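Local coordinates for putative alpha KG dependent 2,4-D dioxygenase (Burkholderia xenovorans, PDB 5J92), which binds iron(II) and probably acts as a 2-oxoglutarate-dependent dioxygenase of the TfdA/TauD family, at residues Val39-Ala44 with Leu51-Gln56; Ala65-Phe70 with His286-Leu291; Ser221-Val226 with Asp236-Leu241. All coordinates share one frame; numbering follows the deposited sequence.

Interaction 1 of 3, residues Val39-Ala44 with Leu51-Gln56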
loop_
_atom_site.group_PDB
_atom_site.type_symbol
_atom_site.label_atom_id
_atom_site.label_comp_id
_atom_site.label_asym_id
_atom_site.label_seq_id
_atom_site.Cartn_x
_atom_site.Cartn_y
_atom_site.Cartn_z
ATOM N N VAL A 39 -31.563 -1.112 -19.737
ATOM C CA VAL A 39 -31.211 0.304 -19.700
ATOM C C VAL A 39 -31.277 0.840 -18.272
ATOM O O VAL A 39 -30.365 1.540 -17.817
ATOM C CB VAL A 39 -32.119 1.104 -20.648
ATOM C CG1 VAL A 39 -31.896 2.599 -20.459
ATOM C CG2 VAL A 39 -31.846 0.702 -22.094
ATOM N N GLU A 40 -32.356 0.524 -17.544
ATOM C CA GLU A 40 -32.478 0.993 -16.166
ATOM C C GLU A 40 -31.294 0.541 -15.319
ATOM O O GLU A 40 -30.738 1.332 -14.545
ATOM C CB GLU A 40 -33.790 0.506 -15.540
ATOM C CG GLU A 40 -35.027 1.285 -15.961
ATOM C CD GLU A 40 -36.318 0.715 -15.380
ATOM O OE1 GLU A 40 -36.419 -0.523 -15.209
ATOM O OE2 GLU A 40 -37.237 1.511 -15.093
ATOM N N ILE A 41 -30.879 -0.722 -15.463
ATOM C CA ILE A 41 -29.723 -1.208 -14.714
ATOM C C ILE A 41 -28.474 -0.422 -15.104
ATOM O O ILE A 41 -27.692 -0.008 -14.239
ATOM C CB ILE A 41 -29.542 -2.725 -14.932
ATOM C CG1 ILE A 41 -30.732 -3.485 -14.310
ATOM C CG2 ILE A 41 -28.240 -3.203 -14.323
ATOM C CD1 ILE A 41 -30.686 -4.977 -14.508
ATOM N N GLU A 42 -28.273 -0.188 -16.406
ATOM C CA GLU A 42 -27.142 0.636 -16.828
ATOM C C GLU A 42 -27.182 2.001 -16.147
ATOM O O GLU A 42 -26.179 2.462 -15.593
ATOM C CB GLU A 42 -27.132 0.790 -18.356
ATOM C CG GLU A 42 -26.834 -0.522 -19.064
ATOM C CD GLU A 42 -26.801 -0.414 -20.581
ATOM O OE1 GLU A 42 -27.516 0.437 -21.154
ATOM O OE2 GLU A 42 -26.075 -1.213 -21.204
ATOM N N GLN A 43 -28.352 2.642 -16.132
ATOM C CA GLN A 43 -28.453 3.946 -15.483
ATOM C C GLN A 43 -28.147 3.841 -13.994
ATOM O O GLN A 43 -27.421 4.673 -13.443
ATOM C CB GLN A 43 -29.838 4.543 -15.716
ATOM C CG GLN A 43 -30.117 4.887 -17.170
ATOM C CD GLN A 43 -29.091 5.840 -17.769
ATOM O OE1 GLN A 43 -28.478 5.545 -18.797
ATOM N NE2 GLN A 43 -28.903 6.992 -17.125
ATOM N N ALA A 44 -28.664 2.805 -13.333
ATOM C CA ALA A 44 -28.365 2.615 -11.917
ATOM C C ALA A 44 -26.869 2.420 -11.682
ATOM O O ALA A 44 -26.335 2.880 -10.671
ATOM C CB ALA A 44 -29.158 1.428 -11.361
ATOM N N LEU A 51 -23.430 -3.164 -8.270
ATOM C CA LEU A 51 -24.824 -3.556 -8.129
ATOM C C LEU A 51 -24.896 -5.004 -7.654
ATOM O O LEU A 51 -24.215 -5.890 -8.201
ATOM C CB LEU A 51 -25.584 -3.383 -9.457
ATOM C CG LEU A 51 -25.720 -1.958 -10.007
ATOM C CD1 LEU A 51 -26.410 -1.962 -11.367
ATOM C CD2 LEU A 51 -26.512 -1.094 -9.040
ATOM N N ILE A 52 -25.728 -5.233 -6.648
ATOM C CA ILE A 52 -25.873 -6.523 -5.978
ATOM C C ILE A 52 -27.294 -7.005 -6.217
ATOM O O ILE A 52 -28.256 -6.332 -5.819
ATOM C CB ILE A 52 -25.608 -6.405 -4.470
ATOM C CG1 ILE A 52 -24.221 -5.828 -4.220
ATOM C CG2 ILE A 52 -25.829 -7.738 -3.786
ATOM C CD1 ILE A 52 -24.200 -4.873 -3.045
ATOM N N PHE A 53 -27.432 -8.168 -6.841
ATOM C CA PHE A 53 -28.745 -8.778 -7.030
ATOM C C PHE A 53 -28.850 -9.975 -6.090
ATOM O O PHE A 53 -28.234 -11.024 -6.344
ATOM C CB PHE A 53 -28.943 -9.203 -8.491
ATOM C CG PHE A 53 -28.705 -8.090 -9.485
ATOM C CD1 PHE A 53 -27.423 -7.827 -9.962
ATOM C CD2 PHE A 53 -29.756 -7.314 -9.948
ATOM C CE1 PHE A 53 -27.193 -6.808 -10.873
ATOM C CE2 PHE A 53 -29.539 -6.296 -10.867
ATOM C CZ PHE A 53 -28.262 -6.044 -11.332
ATOM N N PRO A 54 -29.569 -9.861 -4.977
ATOM C CA PRO A 54 -29.593 -10.959 -4.001
ATOM C C PRO A 54 -30.322 -12.187 -4.524
ATOM O O PRO A 54 -31.228 -12.097 -5.356
ATOM C CB PRO A 54 -30.342 -10.357 -2.799
ATOM C CG PRO A 54 -30.253 -8.856 -2.980
ATOM C CD PRO A 54 -30.265 -8.657 -4.487
ATOM N N ARG A 55 -29.910 -13.348 -4.016
ATOM C CA ARG A 55 -30.681 -14.593 -4.114
ATOM C C ARG A 55 -31.035 -14.940 -5.566
ATOM O O ARG A 55 -32.195 -15.161 -5.925
ATOM C CB ARG A 55 -31.934 -14.506 -3.228
ATOM C CG ARG A 55 -31.596 -14.344 -1.743
ATOM C CD ARG A 55 -32.793 -13.950 -0.860
ATOM N NE ARG A 55 -33.079 -12.510 -0.896
ATOM C CZ ARG A 55 -32.500 -11.591 -0.116
ATOM N NH1 ARG A 55 -32.830 -10.303 -0.234
ATOM N NH2 ARG A 55 -31.587 -11.950 0.781
ATOM N N GLN A 56 -30.002 -15.011 -6.405
ATOM C CA GLN A 56 -30.158 -15.352 -7.817
ATOM C C GLN A 56 -29.694 -16.797 -7.998
ATOM O O GLN A 56 -28.507 -17.063 -8.200
ATOM C CB GLN A 56 -29.374 -14.394 -8.704
ATOM C CG GLN A 56 -29.877 -12.961 -8.683
ATOM C CD GLN A 56 -31.320 -12.846 -9.112
ATOM O OE1 GLN A 56 -31.757 -13.509 -10.054
ATOM N NE2 GLN A 56 -32.076 -12.012 -8.408
#
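Ile41 meets Leu51 and Phe53 with two different methyls, and its first torsion decides which goes where: at chi1 -66° CG1 stands beside the backbone N, while CG2 lies anti to that nitrogen. From there CG2 comes up to Leu51 CD1 at 3.7 Å, the two side chains passing at a slant. The other branch is extended (chi2 178°) and carries CD1 out to the ring of Phe53, 4.0 Å from CE2. Phe53 arrives from the opposite direction, and the methyl comes to its CE2 and CZ corner obliquely. Ile41 CG2 is also close to Phe53 CZ, at 4.1 Å, and with that both branches of the isoleucine gather at the CZ end of the ring, CD1 the further from its plane.

Leu51 touches the helix with both of its methyls. Its CD1 lies 3.7 Å from the backbone Ile41 O as well as against the Ile41 methyl, and its CD2 faces the next turn of the helix, 4.3 Å from Ala44 CB and equally far from Ala44 O.

Helix 35-47 and strand 50-53 are the second and third elements of a beta-alpha-beta unit that starts with strand 21-25, and the short segment axes run 10.7 Å apart at closest approach. Leu51 and Phe53, two apart on the strand, both turn to the helix side of the mixed sheet. Phe53 also takes part in an edge-to-face pair with Phe66, and Ile41 packs on Met263 of the neighbouring strand 261-265.

No hydrogen bond crosses between the two segments, and all four touching residues are buried. What joins helix to sheet here is therefore aliphatic and aromatic surface, with hold coming from dispersion and the burial of methyls, while the strand backbone spends its polar groups on adjoining strands.

Interaction 2 of 3, residues Ala65-Phe70 with His286-Leu291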
loop_
_atom_site.group_PDB
_atom_site.type_symbol
_atom_site.label_atom_id
_atom_site.label_comp_id
_atom_site.label_asym_id
_atom_site.label_seq_id
_atom_site.Cartn_x
_atom_site.Cartn_y
_atom_site.Cartn_z
ATOM N N ALA A 65 -25.988 -15.164 -20.085
ATOM C CA ALA A 65 -27.004 -14.460 -20.860
ATOM C C ALA A 65 -27.309 -13.093 -20.261
ATOM O O ALA A 65 -27.492 -12.110 -20.991
ATOM C CB ALA A 65 -28.277 -15.303 -20.942
ATOM N N PHE A 66 -27.365 -13.009 -18.930
ATOM C CA PHE A 66 -27.567 -11.719 -18.277
ATOM C C PHE A 66 -26.402 -10.779 -18.561
ATOM O O PHE A 66 -26.598 -9.629 -18.972
ATOM C CB PHE A 66 -27.760 -11.927 -16.773
ATOM C CG PHE A 66 -27.747 -10.651 -15.970
ATOM C CD1 PHE A 66 -28.789 -9.747 -16.054
ATOM C CD2 PHE A 66 -26.700 -10.375 -15.112
ATOM C CE1 PHE A 66 -28.775 -8.575 -15.311
ATOM C CE2 PHE A 66 -26.676 -9.210 -14.370
ATOM C CZ PHE A 66 -27.715 -8.305 -14.471
ATOM N N ALA A 67 -25.173 -11.269 -18.379
ATOM C CA ALA A 67 -23.999 -10.446 -18.630
ATOM C C ALA A 67 -23.973 -9.922 -20.064
ATOM O O ALA A 67 -23.637 -8.756 -20.299
ATOM C CB ALA A 67 -22.740 -11.255 -18.326
ATOM N N ALA A 68 -24.356 -10.761 -21.034
ATOM C CA ALA A 68 -24.284 -10.399 -22.445
ATOM C C ALA A 68 -25.220 -9.256 -22.815
ATOM O O ALA A 68 -25.116 -8.735 -23.932
ATOM C CB ALA A 68 -24.572 -11.616 -23.321
ATOM N N GLY A 69 -26.146 -8.875 -21.935
ATOM C CA GLY A 69 -26.961 -7.709 -22.215
ATOM C C GLY A 69 -26.237 -6.380 -22.065
ATOM O O GLY A 69 -26.750 -5.364 -22.544
ATOM N N PHE A 70 -25.051 -6.364 -21.450
ATOM C CA PHE A 70 -24.343 -5.120 -21.178
ATOM C C PHE A 70 -23.065 -4.939 -21.980
ATOM O O PHE A 70 -22.453 -3.869 -21.910
ATOM C CB PHE A 70 -24.025 -5.019 -19.680
ATOM C CG PHE A 70 -25.246 -5.125 -18.816
ATOM C CD1 PHE A 70 -26.047 -4.014 -18.587
ATOM C CD2 PHE A 70 -25.638 -6.349 -18.295
ATOM C CE1 PHE A 70 -27.191 -4.111 -17.789
ATOM C CE2 PHE A 70 -26.785 -6.462 -17.507
ATOM C CZ PHE A 70 -27.561 -5.343 -17.264
ATOM N N HIS A 286 -18.741 -18.027 -9.399
ATOM C CA HIS A 286 -18.841 -18.137 -10.847
ATOM C C HIS A 286 -18.760 -16.747 -11.459
ATOM O O HIS A 286 -19.458 -15.827 -11.014
ATOM C CB HIS A 286 -20.137 -18.836 -11.249
ATOM C CG HIS A 286 -20.192 -20.274 -10.836
ATOM N ND1 HIS A 286 -20.919 -21.217 -11.525
ATOM C CD2 HIS A 286 -19.595 -20.932 -9.813
ATOM C CE1 HIS A 286 -20.778 -22.394 -10.940
ATOM N NE2 HIS A 286 -19.981 -22.247 -9.898
ATOM N N ARG A 287 -17.921 -16.601 -12.484
ATOM C CA ARG A 287 -17.555 -15.293 -13.005
ATOM C C ARG A 287 -17.904 -15.186 -14.481
ATOM O O ARG A 287 -17.867 -16.176 -15.217
ATOM C CB ARG A 287 -16.053 -15.015 -12.818
ATOM N N ALA A 288 -18.208 -13.960 -14.902
ATOM C CA ALA A 288 -18.372 -13.599 -16.300
ATOM C C ALA A 288 -17.852 -12.183 -16.473
ATOM O O ALA A 288 -17.842 -11.390 -15.524
ATOM C CB ALA A 288 -19.829 -13.689 -16.765
ATOM N N THR A 289 -17.370 -11.883 -17.674
ATOM C CA THR A 289 -16.769 -10.582 -17.919
ATOM C C THR A 289 -17.189 -10.070 -19.290
ATOM O O THR A 289 -17.221 -10.825 -20.263
ATOM C CB THR A 289 -15.236 -10.653 -17.812
ATOM O OG1 THR A 289 -14.886 -11.265 -16.564
ATOM C CG2 THR A 289 -14.625 -9.249 -17.866
ATOM N N THR A 290 -17.547 -8.794 -19.349
ATOM C CA THR A 290 -17.828 -8.125 -20.607
ATOM C C THR A 290 -16.685 -7.169 -20.913
ATOM O O THR A 290 -16.035 -6.644 -20.001
ATOM C CB THR A 290 -19.155 -7.358 -20.555
ATOM O OG1 THR A 290 -19.108 -6.388 -19.499
ATOM C CG2 THR A 290 -20.316 -8.323 -20.308
ATOM N N LEU A 291 -16.462 -6.935 -22.204
ATOM C CA LEU A 291 -15.410 -6.053 -22.684
ATOM C C LEU A 291 -15.975 -4.686 -23.039
ATOM O O LEU A 291 -17.120 -4.564 -23.478
ATOM C CB LEU A 291 -14.709 -6.657 -23.902
ATOM C CG LEU A 291 -13.965 -7.943 -23.563
ATOM C CD1 LEU A 291 -13.296 -8.530 -24.797
ATOM C CD2 LEU A 291 -12.927 -7.608 -22.498
#
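Thr290 is the side chain that reaches Ala67 of helix 60-67. Its CB rises from strand 284-291 toward Ala67 and splits into two branches with opposite tasks. CG2, anti to the carbonyl carbon of Thr290, runs up to the backbone of Ala67 and lies 3.3 Å from Ala67 O, a tight approach for a methyl; Ala67 CB is further off, 4.3 Å from CG2. OG1, set between the backbone N and the carbonyl carbon (chi1 59°), hydrogen-bonds to the carbonyl of Tyr134 on the adjacent strand. Ala67 O already accepts a bond from Phe70 N at 3.0 Å, closing a type I turn from Ala67 to Phe70.

Two residues earlier on the strand, Ala288 puts its CB against Ala67 CB at 4.1 Å. Two methyls meeting directly are consistent with the short 6.9 Å between Ala67 CA and Ala288 CA. The Ala67 methyl also touches Phe136 of strand 132-139, and the side chain of Ala288 lies about 12 Å from the bound iron.

Helix 60-67 and the turn after it thus pack on an outermost strand of the mixed sheet in the double-stranded beta-helix (cupin) fold of TauD/TfdA enzymes.

Interaction 3 of 3, residues Ser221-Val226 with Asp236-Leu241; sequences SHATHV and DLLREL
Strand 223-226 runs across helix 236-241 at 122° between their N-to-C directions, with 7.8 Å between the short axes, and His225 and Leu238 make the nearest CA pair. Leu238 does most of the touching. Its CG stands beside the backbone N (chi1 -64°), and the extended second torsion drives CD1 onto the strand's backbone, 3.6 Å from both Thr224 C and His225 N, so the methyl rests on the peptide link itself. The same CD1 meets Ala223 CB at 3.9 Å.

One residue back, Leu237 leaves the helix with CG anti to its nitrogen and sends CD2 toward Val226 CG2, 4.2 Å away. Those two branched chains meet at an angle, while Leu237 also packs on Leu165 and Val168 of helix 163-169.

Strand 223-226 is an outermost strand of a four-stranded antiparallel sheet, paired with strand 173-176, and helix 231-245 lies against this sheet. The iron site is not far off: Ala223 and the metal ligand His122 have side chains about 9 Å apart.

Thr224 and His225 turn their CB atoms away from the helix, and Thr224 OG1 and His225 ND1 share a hydrogen bond of 2.8 Å; the His225 ring stacks on His175.

The helix carries its charges elsewhere. Arg239 grips Asp236 side-on, NE and NH2 both bonding to OD1, NE at 3.0 Å; both nitrogens come from the same face, well above the carboxylate plane. NH2 also reaches Glu240 OE1 at 2.8 Å, on the anti side of that carboxylate, which fixes the guanidinium between two acids. Each acid has a second partner across the dimer interface: Asp236 pairs with Arg119, and Glu240 with Arg274, of the second subunit.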
loop_
_atom_site.group_PDB
_atom_site.type_symbol
_atom_site.label_atom_id
_atom_site.label_comp_id
_atom_site.label_asym_id
_atom_site.label_seq_id
_atom_site.Cartn_x
_atom_site.Cartn_y
_atom_site.Cartn_z
ATOM N N SER A 221 -3.282 -2.217 -10.251
ATOM C CA SER A 221 -1.979 -2.832 -10.036
ATOM C C SER A 221 -1.250 -3.070 -11.355
ATOM O O SER A 221 -0.028 -3.243 -11.353
ATOM C CB SER A 221 -2.131 -4.157 -9.293
ATOM O OG SER A 221 -2.802 -5.093 -10.121
ATOM N N HIS A 222 -1.984 -3.125 -12.476
ATOM C CA HIS A 222 -1.373 -3.340 -13.781
ATOM C C HIS A 222 -0.615 -2.122 -14.283
ATOM O O HIS A 222 0.250 -2.275 -15.147
ATOM C CB HIS A 222 -2.444 -3.741 -14.802
ATOM C CG HIS A 222 -3.307 -4.877 -14.346
ATOM N ND1 HIS A 222 -4.683 -4.818 -14.351
ATOM C CD2 HIS A 222 -2.986 -6.107 -13.877
ATOM C CE1 HIS A 222 -5.175 -5.961 -13.904
ATOM N NE2 HIS A 222 -4.167 -6.759 -13.603
ATOM N N ALA A 223 -0.941 -0.929 -13.786
ATOM C CA ALA A 223 -0.288 0.301 -14.199
ATOM C C ALA A 223 1.090 0.394 -13.552
ATOM O O ALA A 223 1.219 0.252 -12.336
ATOM C CB ALA A 223 -1.135 1.520 -13.806
ATOM N N THR A 224 2.119 0.627 -14.363
ATOM C CA THR A 224 3.470 0.661 -13.821
ATOM C C THR A 224 4.016 2.076 -13.661
ATOM O O THR A 224 4.599 2.384 -12.620
ATOM C CB THR A 224 4.418 -0.172 -14.685
ATOM O OG1 THR A 224 4.418 0.335 -16.023
ATOM C CG2 THR A 224 3.958 -1.615 -14.699
ATOM N N HIS A 225 3.900 2.921 -14.688
ATOM C CA HIS A 225 4.457 4.267 -14.633
ATOM C C HIS A 225 3.767 5.140 -15.683
ATOM O O HIS A 225 2.845 4.705 -16.377
ATOM C CB HIS A 225 5.992 4.254 -14.804
ATOM C CG HIS A 225 6.491 3.695 -16.111
ATOM N ND1 HIS A 225 6.279 2.388 -16.507
ATOM C CD2 HIS A 225 7.258 4.256 -17.078
ATOM C CE1 HIS A 225 6.876 2.175 -17.667
ATOM N NE2 HIS A 225 7.484 3.289 -18.033
ATOM N N VAL A 226 4.223 6.389 -15.780
ATOM C CA VAL A 226 3.553 7.436 -16.551
ATOM C C VAL A 226 4.257 7.581 -17.897
ATOM O O VAL A 226 5.489 7.676 -17.944
ATOM C CB VAL A 226 3.549 8.766 -15.774
ATOM C CG1 VAL A 226 3.016 9.923 -16.656
ATOM C CG2 VAL A 226 2.699 8.630 -14.498
ATOM N N ASP A 236 6.261 6.741 -8.425
ATOM C CA ASP A 236 5.951 7.426 -7.179
ATOM C C ASP A 236 4.590 8.113 -7.251
ATOM O O ASP A 236 3.844 8.121 -6.260
ATOM C CB ASP A 236 7.046 8.433 -6.830
ATOM C CG ASP A 236 6.922 8.938 -5.393
ATOM O OD1 ASP A 236 7.183 8.139 -4.454
ATOM O OD2 ASP A 236 6.542 10.118 -5.215
ATOM N N LEU A 237 4.242 8.687 -8.410
ATOM C CA LEU A 237 2.914 9.282 -8.554
ATOM C C LEU A 237 1.835 8.224 -8.405
ATOM O O LEU A 237 0.847 8.431 -7.695
ATOM C CB LEU A 237 2.771 10.010 -9.898
ATOM C CG LEU A 237 1.354 10.541 -10.146
ATOM C CD1 LEU A 237 0.962 11.571 -9.086
ATOM C CD2 LEU A 237 1.214 11.171 -11.545
ATOM N N LEU A 238 2.019 7.065 -9.051
ATOM C CA LEU A 238 1.015 6.009 -8.934
ATOM C C LEU A 238 0.942 5.463 -7.515
ATOM O O LEU A 238 -0.148 5.122 -7.047
ATOM C CB LEU A 238 1.304 4.879 -9.925
ATOM C CG LEU A 238 1.195 5.305 -11.401
ATOM C CD1 LEU A 238 1.408 4.119 -12.371
ATOM C CD2 LEU A 238 -0.101 6.052 -11.693
ATOM N N ARG A 239 2.080 5.381 -6.817
ATOM C CA ARG A 239 2.074 4.981 -5.417
ATOM C C ARG A 239 1.233 5.944 -4.586
ATOM O O ARG A 239 0.394 5.523 -3.783
ATOM C CB ARG A 239 3.506 4.933 -4.873
ATOM C CG ARG A 239 3.595 4.613 -3.370
ATOM C CD ARG A 239 4.897 5.124 -2.729
ATOM N NE ARG A 239 5.122 6.554 -2.986
ATOM C CZ ARG A 239 4.449 7.529 -2.385
ATOM N NH1 ARG A 239 3.509 7.230 -1.496
ATOM N NH2 ARG A 239 4.704 8.804 -2.678
ATOM N N GLU A 240 1.460 7.246 -4.763
ATOM C CA GLU A 240 0.737 8.239 -3.979
ATOM C C GLU A 240 -0.757 8.196 -4.286
ATOM O O GLU A 240 -1.585 8.266 -3.369
ATOM C CB GLU A 240 1.318 9.625 -4.236
ATOM C CG GLU A 240 0.748 10.723 -3.344
ATOM C CD GLU A 240 1.338 10.724 -1.930
ATOM O OE1 GLU A 240 2.328 9.991 -1.687
ATOM O OE2 GLU A 240 0.813 11.466 -1.062
ATOM N N LEU A 241 -1.120 8.091 -5.573
ATOM C CA LEU A 241 -2.529 8.030 -5.954
ATOM C C LEU A 241 -3.204 6.770 -5.416
ATOM O O LEU A 241 -4.347 6.824 -4.948
ATOM C CB LEU A 241 -2.672 8.095 -7.478
ATOM C CG LEU A 241 -2.245 9.412 -8.132
ATOM C CD1 LEU A 241 -2.242 9.329 -9.663
ATOM C CD2 LEU A 241 -3.117 10.538 -7.659
#

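Interactions 1 and 2 are neighbours in the same core, on one mixed sheet: their centres lie about 13 Å apart, and Phe70 of the second packs against Ile41 and Glu42 of the first. Strand 50-53 leads along the chain to helix 60-67, which then meets strand 284-291 from the far end of the sequence. Interaction 3 sits on the other side of the chain's centre, its centre about 29 Å from that of interaction 2 and 32 Å from that of interaction 1, on a separate antiparallel sheet, and is nested within the loop closed by interaction 2. None has a hydrogen bond across it; interactions 1 and 2 are wholly buried, interaction 3 mostly so, but only the helix of 236-241 also bears a salt-bridge network extending to the second subunit.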